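Local atomic coordinates of putative ATP-dependent endonuclease of the OLD family (Thermus scotoductus, PDB entry 6P74), a protein that degrades linear or supercoiled double-stranded DNA in the 5' to 3' direction using divalent metal ions, and has DNA-stimulated ATPase activity. Residues N9-E14 with P58-N63; A133-L138 with I270-I275; Q175-A180 with G220-A225; H430-W435 with V472-P477. All blocks are in the same frame, centred on the assembly; numbering follows the deposited sequence.

Contact 1: N9-E14 with P58-N63; sequences NFRCLE and PQDFIN
R11 and D60 hold each other twice, once through backbone and once through side chains. The amide N of R11 donates to O of D60 at 2.7 Å, and NE of R11 reaches OD1 of the same aspartate at 2.9 Å in a salt bridge, with a weak second bond from NH2. The carboxylate oxygen is approached from above its own plane, about 60° out of it, and the guanidinium and carboxylate planes stand 40° apart, so this is a single-oxygen grip and no flat two-by-two pair. The side chain of R11 is extended from CG to NE and runs beside F10, whose CZ lies 3.3 Å above the guanidinium plane, offset toward its rim; CE1 of F10 also touches CB of D60. On the other flank, N of I62 donates to O of N9 at 3.2 Å, and CD1 of I62 rests on CB of E14 at 3.8 Å. The two backbone bonds, R11 N to D60 O and I62 N to N9 O, make a single beta bridge, F10 with F61. The first segment is the tight hairpin joining strands 2-10 and 13-19 of the antiparallel sheet in the ATPase domain: F10 to L13 form a type II' turn, and N9 and F10 both face L13 in a G1 beta bulge. In the facing loop P58 to F61 form a type I turn, entered through a cis peptide bond before P58. In the second shell, N of R56 binds OD2 of D60, E14 forms salt bridges with R68 and R333, and P58 and Q59 pack on N30 and G31 of the second subunit.

Contact 2: A133-L138 with I270-I275; sequences ARVLFL and IGTVII
I274 packs against two neighbours on the other strand, V135 and F137. With CG1 at chi1 -67°, its CG2 falls anti to the backbone N and sits over one face of the F137 ring, 4.0 Å from the centroid in a CH-pi contact, while CD1 points back to CG2 of V135, also at 4.0 Å. On this same face CG2 of T272 lies alongside CG1 of V135 at 3.6 Å, and helix 34-45 covers I274 through L38 and I41. The reverse face carries L136, L138, V273 and I275; here CB of L138 meets CG1 of I275 at 4.0 Å, with V256 and F260 of helix 246-266 packed on L138. Between the faces the backbones run parallel in register. L136 uses both its N and its O toward strand 272-275, its N bonding to O of T272 and its O to N of I274 at 2.7 Å, the latter bond nearly straight at 172°; N of L138 then donates to O of I274. Ahead of the L136-V273 pair, a water links O of R134 and N of T272. Strand 135-138 is the outermost strand, within this chain, of the mostly parallel sheet of a P-loop ATPase, flanked by helices on both faces.

Contact 3: Q175-A180 with G220-A225; sequences QVYEQA and GFADPA
The hydroxyl oxygen of Y177 is gripped by two successive backbone amides of the loop: N of F221 donates to OH at 2.9 Å, close to the plane of the tyrosine ring, and N of A222 adds a weak bond at 3.3 Å. CA of G220 lies 3.2 Å from the same OH; glycine has no side chain to get in the way, and its backbone angles by themselves call for this residue. Y177 reaches the loop because its CG is anti to the backbone N (chi1 171°), which carries the ring outward from the helix. Its CE1 edge meets CD1 of F221 at 3.4 Å, the two ring planes standing 85° apart in an oblique pair, and its CD2 touches CB of P224 at 4.1 Å. OD1 of D223 accepts from N of A225, an Asx turn spanning P224. From the second subunit, Q234 donates to O of A222 and packs on Y177, L231 packs on F221, and A180 and V176 pack on V176 and A180 here. Helix 170-184 is thus pinned to the loop after strand 217-220 inside the dimerization domain, at the subunit interface, across which G220 continues an antiparallel beta ladder.

Contact 4: H430-W435 with V472-P477; sequences HDEDVW and VFVVQP. With SM (samarium (III) ion), chain O.
A chi1 of 67° sets the H430 ring between its backbone N and carbonyl carbon, where ND1 donates to O of D431 at 2.7 Å; this O lies in the ring plane, though ND1 comes from above the carbonyl plane. NE2 lies against the methyls of V472 and V474. D431, next along the strand, points to the opposite face; with CG anti to the carbonyl carbon (chi1 -71°) its OD1 lies beside CB of V475. This is the parallel edge of the Toprim sheet, strand 426-431 beside strand 472-475, whose C-terminal ends carry the metal site. N of H430 binds O of F473, O of H430 accepts from N of V475, and N of E432 continues to O of V475. Past the strands, N of D433 donates to O of P477 at 2.8 Å, nearly straight at 173°. The proline ring crosses W435 at about a right angle, with CB over one face, 3.7 Å from the six-membered ring's centroid. NE2 of Q476 bonds weakly to OE1 of E432. OD2 of D431 coordinates the samarium at 2.4 Å, E480 also ligates it, and N of L479 binds OD1 of D431. D431 and D433 probably bind one of the nuclease's two divalent cations; a samarium-bound water lies 2.6 Å from OD1 of D433.

Overall arrangement
From the N terminus, contact 1 is the first to close: it ties the hairpin between strands 2-10 and 13-19 to the loop ahead of strand 70-76, around a loop that includes helix 34-45. Contact 2 opens after it and joins strand 135-138 to strand 272-276, from the N- and C-terminal parts of the ATPase domain. The long loop it closes contains the dimerization domain, and contact 3 is nested there, with centres about 31 Å apart. Contact 4 follows in series within the Toprim domain and joins strands 426-431 and 472-475 round helix 443-467; it and contact 3 lie on opposite sides of the chain's centre, their centres about 76 Å apart. None cross. Contacts 1 and 3 both touch the second subunit.

Contact 1: N9-E14 with P58-N63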
loop_
_atom_site.group_PDB
_atom_site.type_symbol
_atom_site.label_atom_id
_atom_site.label_comp_id
_atom_site.label_asym_id
_atom_site.label_seq_id
_atom_site.Cartn_x
_atom_site.Cartn_y
_atom_site.Cartn_z
ATOM N N ASN A 9 -14.302 -9.677 6.313
ATOM C CA ASN A 9 -13.557 -10.342 5.254
ATOM C C ASN A 9 -12.619 -9.409 4.492
ATOM O O ASN A 9 -12.224 -9.714 3.352
ATOM C CB ASN A 9 -14.517 -11.045 4.284
ATOM C CG ASN A 9 -15.282 -12.176 4.950
ATOM O OD1 ASN A 9 -14.712 -12.958 5.708
ATOM N ND2 ASN A 9 -16.577 -12.264 4.676
ATOM N N PHE A 10 -12.221 -8.283 5.090
ATOM C CA PHE A 10 -11.362 -7.309 4.424
ATOM C C PHE A 10 -9.938 -7.422 4.981
ATOM O O PHE A 10 -9.680 -7.047 6.129
ATOM C CB PHE A 10 -11.926 -5.899 4.588
ATOM C CG PHE A 10 -11.057 -4.837 3.994
ATOM C CD1 PHE A 10 -10.782 -4.832 2.631
ATOM C CD2 PHE A 10 -10.494 -3.854 4.798
ATOM C CE1 PHE A 10 -9.968 -3.867 2.079
ATOM C CE2 PHE A 10 -9.685 -2.880 4.251
ATOM C CZ PHE A 10 -9.422 -2.885 2.888
ATOM N N ARG A 11 -9.015 -7.927 4.156
ATOM C CA ARG A 11 -7.632 -8.171 4.563
ATOM C C ARG A 11 -7.581 -9.018 5.831
ATOM O O ARG A 11 -8.101 -10.140 5.849
ATOM C CB ARG A 11 -6.885 -6.842 4.723
ATOM C CG ARG A 11 -6.590 -6.194 3.373
ATOM C CD ARG A 11 -6.167 -4.737 3.478
ATOM N NE ARG A 11 -6.339 -4.034 2.201
ATOM C CZ ARG A 11 -5.882 -2.809 1.945
ATOM N NH1 ARG A 11 -5.203 -2.138 2.872
ATOM N NH2 ARG A 11 -6.091 -2.254 0.756
ATOM N N CYS A 12 -6.969 -8.509 6.897
ATOM C CA CYS A 12 -6.873 -9.289 8.125
ATOM C C CYS A 12 -8.131 -9.219 8.986
ATOM O O CYS A 12 -8.210 -9.947 9.983
ATOM C CB CYS A 12 -5.648 -8.849 8.941
ATOM S SG CYS A 12 -5.571 -7.090 9.374
ATOM N N LEU A 13 -9.122 -8.396 8.621
ATOM C CA LEU A 13 -10.305 -8.167 9.456
ATOM C C LEU A 13 -11.396 -9.144 9.041
ATOM O O LEU A 13 -12.205 -8.868 8.152
ATOM C CB LEU A 13 -10.782 -6.722 9.340
ATOM C CG LEU A 13 -9.748 -5.631 9.639
ATOM C CD1 LEU A 13 -10.360 -4.245 9.515
ATOM C CD2 LEU A 13 -9.152 -5.834 11.022
ATOM N N GLU A 14 -11.439 -10.298 9.709
ATOM C CA GLU A 14 -12.456 -11.290 9.379
ATOM C C GLU A 14 -13.842 -10.794 9.757
ATOM O O GLU A 14 -14.774 -10.845 8.941
ATOM C CB GLU A 14 -12.155 -12.614 10.067
ATOM C CG GLU A 14 -13.275 -13.628 9.938
ATOM C CD GLU A 14 -12.801 -15.060 10.102
ATOM O OE1 GLU A 14 -13.253 -15.917 9.313
ATOM O OE2 GLU A 14 -11.980 -15.334 11.009
ATOM N N PRO A 58 -6.836 -10.655 -5.725
ATOM C CA PRO A 58 -7.490 -11.019 -4.463
ATOM C C PRO A 58 -6.884 -10.429 -3.186
ATOM O O PRO A 58 -7.389 -10.736 -2.101
ATOM C CB PRO A 58 -7.342 -12.543 -4.445
ATOM C CG PRO A 58 -6.090 -12.830 -5.320
ATOM C CD PRO A 58 -5.706 -11.553 -6.025
ATOM N N GLN A 59 -5.844 -9.600 -3.313
ATOM C CA GLN A 59 -5.096 -9.058 -2.175
ATOM C C GLN A 59 -5.970 -8.602 -1.002
ATOM O O GLN A 59 -5.572 -8.727 0.160
ATOM C CB GLN A 59 -4.223 -7.883 -2.637
ATOM C CG GLN A 59 -2.978 -8.263 -3.457
ATOM C CD GLN A 59 -3.150 -8.050 -4.969
ATOM O OE1 GLN A 59 -4.205 -8.346 -5.540
ATOM N NE2 GLN A 59 -2.107 -7.534 -5.618
ATOM N N ASP A 60 -7.154 -8.059 -1.279
ATOM C CA ASP A 60 -7.950 -7.432 -0.231
ATOM C C ASP A 60 -8.921 -8.386 0.456
ATOM O O ASP A 60 -9.503 -8.020 1.480
ATOM C CB ASP A 60 -8.708 -6.228 -0.806
ATOM C CG ASP A 60 -7.797 -5.020 -1.023
ATOM O OD1 ASP A 60 -6.656 -5.027 -0.491
ATOM O OD2 ASP A 60 -8.219 -4.066 -1.722
ATOM N N PHE A 61 -9.102 -9.592 -0.067
ATOM C CA PHE A 61 -9.939 -10.584 0.589
ATOM C C PHE A 61 -9.146 -11.331 1.651
ATOM O O PHE A 61 -7.941 -11.558 1.501
ATOM C CB PHE A 61 -10.475 -11.593 -0.426
ATOM C CG PHE A 61 -11.422 -11.007 -1.420
ATOM C CD1 PHE A 61 -10.949 -10.324 -2.531
ATOM C CD2 PHE A 61 -12.791 -11.152 -1.258
ATOM C CE1 PHE A 61 -11.827 -9.789 -3.461
ATOM C CE2 PHE A 61 -13.679 -10.621 -2.186
ATOM C CZ PHE A 61 -13.198 -9.937 -3.288
ATOM N N ILE A 62 -9.835 -11.734 2.724
ATOM C CA ILE A 62 -9.218 -12.628 3.700
ATOM C C ILE A 62 -8.617 -13.827 2.985
ATOM O O ILE A 62 -9.250 -14.429 2.114
ATOM C CB ILE A 62 -10.237 -13.110 4.743
ATOM C CG1 ILE A 62 -9.568 -13.912 5.829
ATOM C CG2 ILE A 62 -11.271 -14.000 4.094
ATOM C CD1 ILE A 62 -10.478 -14.125 7.011
ATOM N N ASN A 63 -7.395 -14.199 3.373
ATOM C CA ASN A 63 -6.702 -15.373 2.822
ATOM C C ASN A 63 -6.638 -15.346 1.291
ATOM O O ASN A 63 -6.409 -16.388 0.655
ATOM C CB ASN A 63 -7.353 -16.686 3.282
ATOM C CG ASN A 63 -7.779 -16.658 4.737
ATOM O OD1 ASN A 63 -7.012 -16.264 5.618
ATOM N ND2 ASN A 63 -9.017 -17.077 4.996
#

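Contact 2: A133-L138 with I270-I275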
loop_
_atom_site.group_PDB
_atom_site.type_symbol
_atom_site.label_atom_id
_atom_site.label_comp_id
_atom_site.label_asym_id
_atom_site.label_seq_id
_atom_site.Cartn_x
_atom_site.Cartn_y
_atom_site.Cartn_z
ATOM N N ALA A 133 -20.785 12.502 4.377
ATOM C CA ALA A 133 -20.017 11.845 5.425
ATOM C C ALA A 133 -18.535 11.691 5.093
ATOM O O ALA A 133 -17.838 10.938 5.784
ATOM C CB ALA A 133 -20.623 10.473 5.731
ATOM N N ARG A 134 -18.035 12.385 4.073
ATOM C CA ARG A 134 -16.648 12.199 3.663
ATOM C C ARG A 134 -15.670 12.646 4.744
ATOM O O ARG A 134 -15.907 13.602 5.490
ATOM C CB ARG A 134 -16.358 12.954 2.369
ATOM C CG ARG A 134 -16.484 12.065 1.157
ATOM C CD ARG A 134 -16.455 12.878 -0.123
ATOM N NE ARG A 134 -15.109 13.345 -0.437
ATOM C CZ ARG A 134 -14.821 14.207 -1.408
ATOM N NH1 ARG A 134 -15.795 14.713 -2.162
ATOM N NH2 ARG A 134 -13.563 14.569 -1.625
ATOM N N VAL A 135 -14.543 11.951 4.805
ATOM C CA VAL A 135 -13.553 12.155 5.850
ATOM C C VAL A 135 -12.289 12.691 5.218
ATOM O O VAL A 135 -11.942 12.340 4.086
ATOM C CB VAL A 135 -13.253 10.853 6.613
ATOM C CG1 VAL A 135 -14.519 10.291 7.199
ATOM C CG2 VAL A 135 -12.606 9.852 5.677
ATOM N N LEU A 136 -11.604 13.555 5.952
ATOM C CA LEU A 136 -10.228 13.889 5.619
ATOM C C LEU A 136 -9.326 12.765 6.105
ATOM O O LEU A 136 -9.389 12.369 7.276
ATOM C CB LEU A 136 -9.824 15.212 6.263
ATOM C CG LEU A 136 -10.123 16.449 5.429
ATOM C CD1 LEU A 136 -9.674 17.687 6.172
ATOM C CD2 LEU A 136 -9.414 16.341 4.080
ATOM N N PHE A 137 -8.502 12.235 5.212
ATOM C CA PHE A 137 -7.562 11.183 5.575
ATOM C C PHE A 137 -6.141 11.743 5.582
ATOM O O PHE A 137 -5.555 11.984 4.525
ATOM C CB PHE A 137 -7.677 9.989 4.630
ATOM C CG PHE A 137 -7.137 8.721 5.225
ATOM C CD1 PHE A 137 -5.770 8.530 5.361
ATOM C CD2 PHE A 137 -7.991 7.743 5.701
ATOM C CE1 PHE A 137 -5.262 7.379 5.923
ATOM C CE2 PHE A 137 -7.486 6.585 6.259
ATOM C CZ PHE A 137 -6.109 6.407 6.372
ATOM N N LEU A 138 -5.577 11.934 6.766
ATOM C CA LEU A 138 -4.172 12.325 6.899
ATOM C C LEU A 138 -3.333 11.072 7.119
ATOM O O LEU A 138 -3.110 10.642 8.252
ATOM C CB LEU A 138 -3.990 13.306 8.041
ATOM C CG LEU A 138 -3.941 14.773 7.669
ATOM C CD1 LEU A 138 -5.189 15.124 6.882
ATOM C CD2 LEU A 138 -3.824 15.608 8.934
ATOM N N ILE A 270 -15.388 21.099 10.859
ATOM C CA ILE A 270 -14.708 20.493 9.721
ATOM C C ILE A 270 -15.000 19.003 9.600
ATOM O O ILE A 270 -14.419 18.320 8.753
ATOM C CB ILE A 270 -13.192 20.749 9.788
ATOM C CG1 ILE A 270 -12.595 20.133 11.047
ATOM C CG2 ILE A 270 -12.912 22.248 9.738
ATOM C CD1 ILE A 270 -11.093 20.226 11.109
ATOM N N GLY A 271 -15.906 18.484 10.424
ATOM C CA GLY A 271 -16.316 17.100 10.263
ATOM C C GLY A 271 -15.280 16.096 10.738
ATOM O O GLY A 271 -14.616 16.318 11.756
ATOM N N THR A 272 -15.124 15.003 10.000
ATOM C CA THR A 272 -14.379 13.850 10.463
ATOM C C THR A 272 -13.010 13.792 9.812
ATOM O O THR A 272 -12.894 13.830 8.582
ATOM C CB THR A 272 -15.132 12.550 10.185
ATOM O OG1 THR A 272 -16.359 12.553 10.921
ATOM C CG2 THR A 272 -14.265 11.341 10.627
ATOM N N VAL A 273 -11.987 13.648 10.649
ATOM C CA VAL A 273 -10.591 13.577 10.239
ATOM C C VAL A 273 -10.022 12.263 10.748
ATOM O O VAL A 273 -10.208 11.910 11.913
ATOM C CB VAL A 273 -9.768 14.757 10.794
ATOM C CG1 VAL A 273 -8.349 14.701 10.269
ATOM C CG2 VAL A 273 -10.430 16.082 10.464
ATOM N N ILE A 274 -9.333 11.551 9.882
ATOM C CA ILE A 274 -8.659 10.318 10.235
ATOM C C ILE A 274 -7.168 10.574 10.120
ATOM O O ILE A 274 -6.713 11.133 9.113
ATOM C CB ILE A 274 -9.110 9.171 9.323
ATOM C CG1 ILE A 274 -10.582 8.850 9.608
ATOM C CG2 ILE A 274 -8.203 7.973 9.493
ATOM C CD1 ILE A 274 -11.138 7.733 8.761
ATOM N N ILE A 275 -6.411 10.212 11.152
ATOM C CA ILE A 275 -4.971 10.446 11.135
ATOM C C ILE A 275 -4.252 9.152 11.438
ATOM O O ILE A 275 -4.545 8.473 12.430
ATOM C CB ILE A 275 -4.544 11.556 12.105
ATOM C CG1 ILE A 275 -5.338 12.817 11.807
ATOM C CG2 ILE A 275 -3.058 11.869 11.918
ATOM C CD1 ILE A 275 -5.093 13.940 12.762
HETATM O O HOH W 1 -16.914 14.045 7.896
#

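Contact 3: Q175-A180 with G220-A225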
loop_
_atom_site.group_PDB
_atom_site.type_symbol
_atom_site.label_atom_id
_atom_site.label_comp_id
_atom_site.label_asym_id
_atom_site.label_seq_id
_atom_site.Cartn_x
_atom_site.Cartn_y
_atom_site.Cartn_z
ATOM N N GLN A 175 -4.533 37.845 -15.122
ATOM C CA GLN A 175 -3.625 38.570 -16.003
ATOM C C GLN A 175 -2.202 38.572 -15.459
ATOM O O GLN A 175 -1.238 38.510 -16.231
ATOM C CB GLN A 175 -4.113 39.997 -16.226
ATOM C CG GLN A 175 -3.823 40.473 -17.640
ATOM C CD GLN A 175 -3.446 41.947 -17.723
ATOM O OE1 GLN A 175 -3.622 42.711 -16.765
ATOM N NE2 GLN A 175 -2.919 42.351 -18.877
ATOM N N VAL A 176 -2.042 38.658 -14.136
ATOM C CA VAL A 176 -0.696 38.582 -13.581
ATOM C C VAL A 176 -0.163 37.160 -13.685
ATOM O O VAL A 176 1.013 36.942 -14.002
ATOM C CB VAL A 176 -0.668 39.098 -12.135
ATOM C CG1 VAL A 176 0.757 39.063 -11.606
ATOM C CG2 VAL A 176 -1.228 40.514 -12.071
ATOM N N TYR A 177 -1.021 36.170 -13.445
ATOM C CA TYR A 177 -0.595 34.778 -13.559
ATOM C C TYR A 177 -0.094 34.463 -14.973
ATOM O O TYR A 177 1.012 33.930 -15.146
ATOM C CB TYR A 177 -1.739 33.846 -13.158
ATOM C CG TYR A 177 -1.437 32.403 -13.465
ATOM C CD1 TYR A 177 -0.659 31.631 -12.591
ATOM C CD2 TYR A 177 -1.903 31.811 -14.636
ATOM C CE1 TYR A 177 -0.369 30.324 -12.874
ATOM C CE2 TYR A 177 -1.614 30.495 -14.926
ATOM C CZ TYR A 177 -0.850 29.756 -14.045
ATOM O OH TYR A 177 -0.558 28.446 -14.326
ATOM N N GLU A 178 -0.892 34.797 -15.998
ATOM C CA GLU A 178 -0.467 34.571 -17.381
ATOM C C GLU A 178 0.814 35.328 -17.698
ATOM O O GLU A 178 1.688 34.822 -18.413
ATOM C CB GLU A 178 -1.569 34.992 -18.354
ATOM C CG GLU A 178 -2.819 34.136 -18.282
ATOM C CD GLU A 178 -2.535 32.662 -18.515
ATOM O OE1 GLU A 178 -3.268 31.822 -17.946
ATOM O OE2 GLU A 178 -1.580 32.346 -19.262
ATOM N N GLN A 179 0.929 36.553 -17.193
ATOM C CA GLN A 179 2.153 37.322 -17.363
ATOM C C GLN A 179 3.363 36.553 -16.848
ATOM O O GLN A 179 4.438 36.575 -17.463
ATOM C CB GLN A 179 1.991 38.662 -16.638
ATOM C CG GLN A 179 3.055 39.700 -16.871
ATOM C CD GLN A 179 2.694 41.010 -16.179
ATOM O OE1 GLN A 179 1.542 41.446 -16.230
ATOM N NE2 GLN A 179 3.670 41.629 -15.509
ATOM N N ALA A 180 3.211 35.858 -15.721
ATOM C CA ALA A 180 4.319 35.073 -15.191
ATOM C C ALA A 180 4.552 33.818 -16.019
ATOM O O ALA A 180 5.702 33.429 -16.254
ATOM C CB ALA A 180 4.057 34.720 -13.730
ATOM N N GLY A 220 1.602 24.934 -16.383
ATOM C CA GLY A 220 1.142 25.948 -15.455
ATOM C C GLY A 220 1.331 25.474 -14.030
ATOM O O GLY A 220 1.733 24.334 -13.780
ATOM N N PHE A 221 1.037 26.380 -13.083
ATOM C CA PHE A 221 1.032 25.978 -11.678
ATOM C C PHE A 221 -0.226 26.413 -10.940
ATOM O O PHE A 221 -0.214 26.474 -9.707
ATOM C CB PHE A 221 2.265 26.483 -10.923
ATOM C CG PHE A 221 2.883 27.675 -11.515
ATOM C CD1 PHE A 221 2.312 28.924 -11.336
ATOM C CD2 PHE A 221 4.050 27.561 -12.249
ATOM C CE1 PHE A 221 2.890 30.045 -11.896
ATOM C CE2 PHE A 221 4.636 28.670 -12.818
ATOM C CZ PHE A 221 4.054 29.918 -12.641
ATOM N N ALA A 222 -1.317 26.682 -11.651
ATOM C CA ALA A 222 -2.562 26.945 -10.944
ATOM C C ALA A 222 -3.690 27.018 -11.952
ATOM O O ALA A 222 -3.469 27.341 -13.122
ATOM C CB ALA A 222 -2.469 28.222 -10.098
ATOM N N ASP A 223 -4.901 26.712 -11.485
ATOM C CA ASP A 223 -6.093 27.084 -12.237
ATOM C C ASP A 223 -6.338 28.557 -11.932
ATOM O O ASP A 223 -6.711 28.900 -10.800
ATOM C CB ASP A 223 -7.294 26.230 -11.828
ATOM C CG ASP A 223 -8.507 26.429 -12.742
ATOM O OD1 ASP A 223 -8.779 27.575 -13.167
ATOM O OD2 ASP A 223 -9.193 25.423 -13.032
ATOM N N PRO A 224 -6.114 29.461 -12.889
ATOM C CA PRO A 224 -6.303 30.894 -12.597
ATOM C C PRO A 224 -7.721 31.240 -12.188
ATOM O O PRO A 224 -7.923 32.253 -11.506
ATOM C CB PRO A 224 -5.900 31.588 -13.907
ATOM C CG PRO A 224 -5.935 30.511 -14.950
ATOM C CD PRO A 224 -5.622 29.221 -14.255
ATOM N N ALA A 225 -8.705 30.418 -12.558
ATOM C CA ALA A 225 -10.077 30.643 -12.113
ATOM C C ALA A 225 -10.233 30.363 -10.621
ATOM O O ALA A 225 -10.920 31.108 -9.912
ATOM C CB ALA A 225 -11.035 29.771 -12.925
#

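Contact 4: H430-W435 with V472-P477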
loop_
_atom_site.group_PDB
_atom_site.type_symbol
_atom_site.label_atom_id
_atom_site.label_comp_id
_atom_site.label_asym_id
_atom_site.label_seq_id
_atom_site.Cartn_x
_atom_site.Cartn_y
_atom_site.Cartn_z
ATOM N N HIS A 430 0.109 -4.150 46.077
ATOM C CA HIS A 430 0.005 -2.950 46.890
ATOM C C HIS A 430 0.183 -3.310 48.366
ATOM O O HIS A 430 0.111 -4.481 48.769
ATOM C CB HIS A 430 -1.332 -2.254 46.644
ATOM C CG HIS A 430 -2.505 -3.036 47.134
ATOM N ND1 HIS A 430 -2.896 -3.028 48.452
ATOM C CD2 HIS A 430 -3.355 -3.879 46.491
ATOM C CE1 HIS A 430 -3.954 -3.811 48.597
ATOM N NE2 HIS A 430 -4.252 -4.337 47.423
ATOM N N ASP A 431 0.384 -2.279 49.180
ATOM C CA ASP A 431 0.504 -2.465 50.623
ATOM C C ASP A 431 -0.861 -2.633 51.267
ATOM O O ASP A 431 -1.866 -2.103 50.792
ATOM C CB ASP A 431 1.228 -1.270 51.273
ATOM C CG ASP A 431 2.730 -1.221 50.935
ATOM O OD1 ASP A 431 3.242 -2.243 50.454
ATOM O OD2 ASP A 431 3.390 -0.164 51.117
ATOM N N GLU A 432 -0.889 -3.361 52.385
ATOM C CA GLU A 432 -2.121 -3.444 53.157
ATOM C C GLU A 432 -2.412 -2.120 53.861
ATOM O O GLU A 432 -3.529 -1.596 53.780
ATOM C CB GLU A 432 -2.035 -4.586 54.162
ATOM C CG GLU A 432 -3.319 -4.848 54.963
ATOM C CD GLU A 432 -3.039 -5.764 56.164
ATOM O OE1 GLU A 432 -1.847 -6.000 56.441
ATOM O OE2 GLU A 432 -3.981 -6.237 56.844
ATOM N N ASP A 433 -1.423 -1.575 54.578
ATOM C CA ASP A 433 -1.550 -0.277 55.255
ATOM C C ASP A 433 -2.581 -0.298 56.377
ATOM O O ASP A 433 -3.291 0.680 56.601
ATOM C CB ASP A 433 -1.868 0.833 54.265
ATOM C CG ASP A 433 -0.647 1.250 53.485
ATOM O OD1 ASP A 433 0.457 1.166 54.065
ATOM O OD2 ASP A 433 -0.773 1.664 52.319
ATOM N N VAL A 434 -2.637 -1.410 57.096
ATOM C CA VAL A 434 -3.452 -1.564 58.290
ATOM C C VAL A 434 -2.494 -1.800 59.445
ATOM O O VAL A 434 -1.560 -2.595 59.323
ATOM C CB VAL A 434 -4.435 -2.733 58.126
ATOM C CG1 VAL A 434 -5.137 -3.099 59.462
ATOM C CG2 VAL A 434 -5.390 -2.418 56.969
ATOM N N TRP A 435 -2.703 -1.096 60.547
ATOM C CA TRP A 435 -1.723 -1.102 61.621
ATOM C C TRP A 435 -2.410 -1.364 62.948
ATOM O O TRP A 435 -3.525 -0.890 63.161
ATOM C CB TRP A 435 -0.984 0.242 61.661
ATOM C CG TRP A 435 -0.352 0.543 60.342
ATOM C CD1 TRP A 435 -0.867 1.319 59.321
ATOM C CD2 TRP A 435 0.895 0.032 59.869
ATOM N NE1 TRP A 435 -0.007 1.317 58.253
ATOM C CE2 TRP A 435 1.084 0.538 58.564
ATOM C CE3 TRP A 435 1.870 -0.806 60.425
ATOM C CZ2 TRP A 435 2.223 0.246 57.808
ATOM C CZ3 TRP A 435 2.986 -1.098 59.681
ATOM C CH2 TRP A 435 3.155 -0.582 58.378
ATOM N N VAL A 472 -4.009 -10.206 42.550
ATOM C CA VAL A 472 -3.635 -9.187 43.523
ATOM C C VAL A 472 -2.741 -9.793 44.591
ATOM O O VAL A 472 -3.087 -10.817 45.195
ATOM C CB VAL A 472 -4.871 -8.535 44.162
ATOM C CG1 VAL A 472 -4.433 -7.465 45.182
ATOM C CG2 VAL A 472 -5.669 -7.908 43.112
ATOM N N PHE A 473 -1.601 -9.147 44.826
ATOM C CA PHE A 473 -0.680 -9.502 45.902
ATOM C C PHE A 473 -0.631 -8.361 46.915
ATOM O O PHE A 473 -0.509 -7.197 46.530
ATOM C CB PHE A 473 0.708 -9.802 45.329
ATOM C CG PHE A 473 0.720 -11.002 44.415
ATOM C CD1 PHE A 473 0.162 -10.931 43.148
ATOM C CD2 PHE A 473 1.210 -12.217 44.855
ATOM C CE1 PHE A 473 0.126 -12.044 42.316
ATOM C CE2 PHE A 473 1.203 -13.336 44.020
ATOM C CZ PHE A 473 0.665 -13.248 42.747
ATOM N N VAL A 474 -0.732 -8.686 48.205
ATOM C CA VAL A 474 -0.787 -7.656 49.232
ATOM C C VAL A 474 0.446 -7.767 50.116
ATOM O O VAL A 474 0.673 -8.805 50.743
ATOM C CB VAL A 474 -2.064 -7.736 50.069
ATOM C CG1 VAL A 474 -2.054 -6.588 51.065
ATOM C CG2 VAL A 474 -3.327 -7.661 49.141
ATOM N N VAL A 475 1.238 -6.696 50.175
ATOM C CA VAL A 475 2.378 -6.652 51.093
ATOM C C VAL A 475 1.882 -6.203 52.463
ATOM O O VAL A 475 1.390 -5.082 52.609
ATOM C CB VAL A 475 3.479 -5.713 50.582
ATOM C CG1 VAL A 475 4.669 -5.784 51.554
ATOM C CG2 VAL A 475 3.904 -6.094 49.189
ATOM N N GLN A 476 2.012 -7.077 53.465
ATOM C CA GLN A 476 1.540 -6.889 54.846
ATOM C C GLN A 476 2.709 -6.595 55.774
ATOM O O GLN A 476 3.624 -7.431 55.871
ATOM C CB GLN A 476 0.849 -8.163 55.333
ATOM C CG GLN A 476 -0.196 -8.699 54.407
ATOM C CD GLN A 476 -1.039 -9.726 55.105
ATOM O OE1 GLN A 476 -0.708 -10.906 55.101
ATOM N NE2 GLN A 476 -2.110 -9.279 55.755
ATOM N N PRO A 477 2.703 -5.485 56.518
ATOM C CA PRO A 477 1.718 -4.410 56.422
ATOM C C PRO A 477 2.029 -3.462 55.278
ATOM O O PRO A 477 1.111 -2.794 54.819
ATOM C CB PRO A 477 1.839 -3.679 57.761
ATOM C CG PRO A 477 3.255 -3.976 58.232
ATOM C CD PRO A 477 3.521 -5.388 57.751
HETATM SM SM SM O . 3.818 2.147 50.900
HETATM O O HOH W 2 2.745 2.025 53.260
#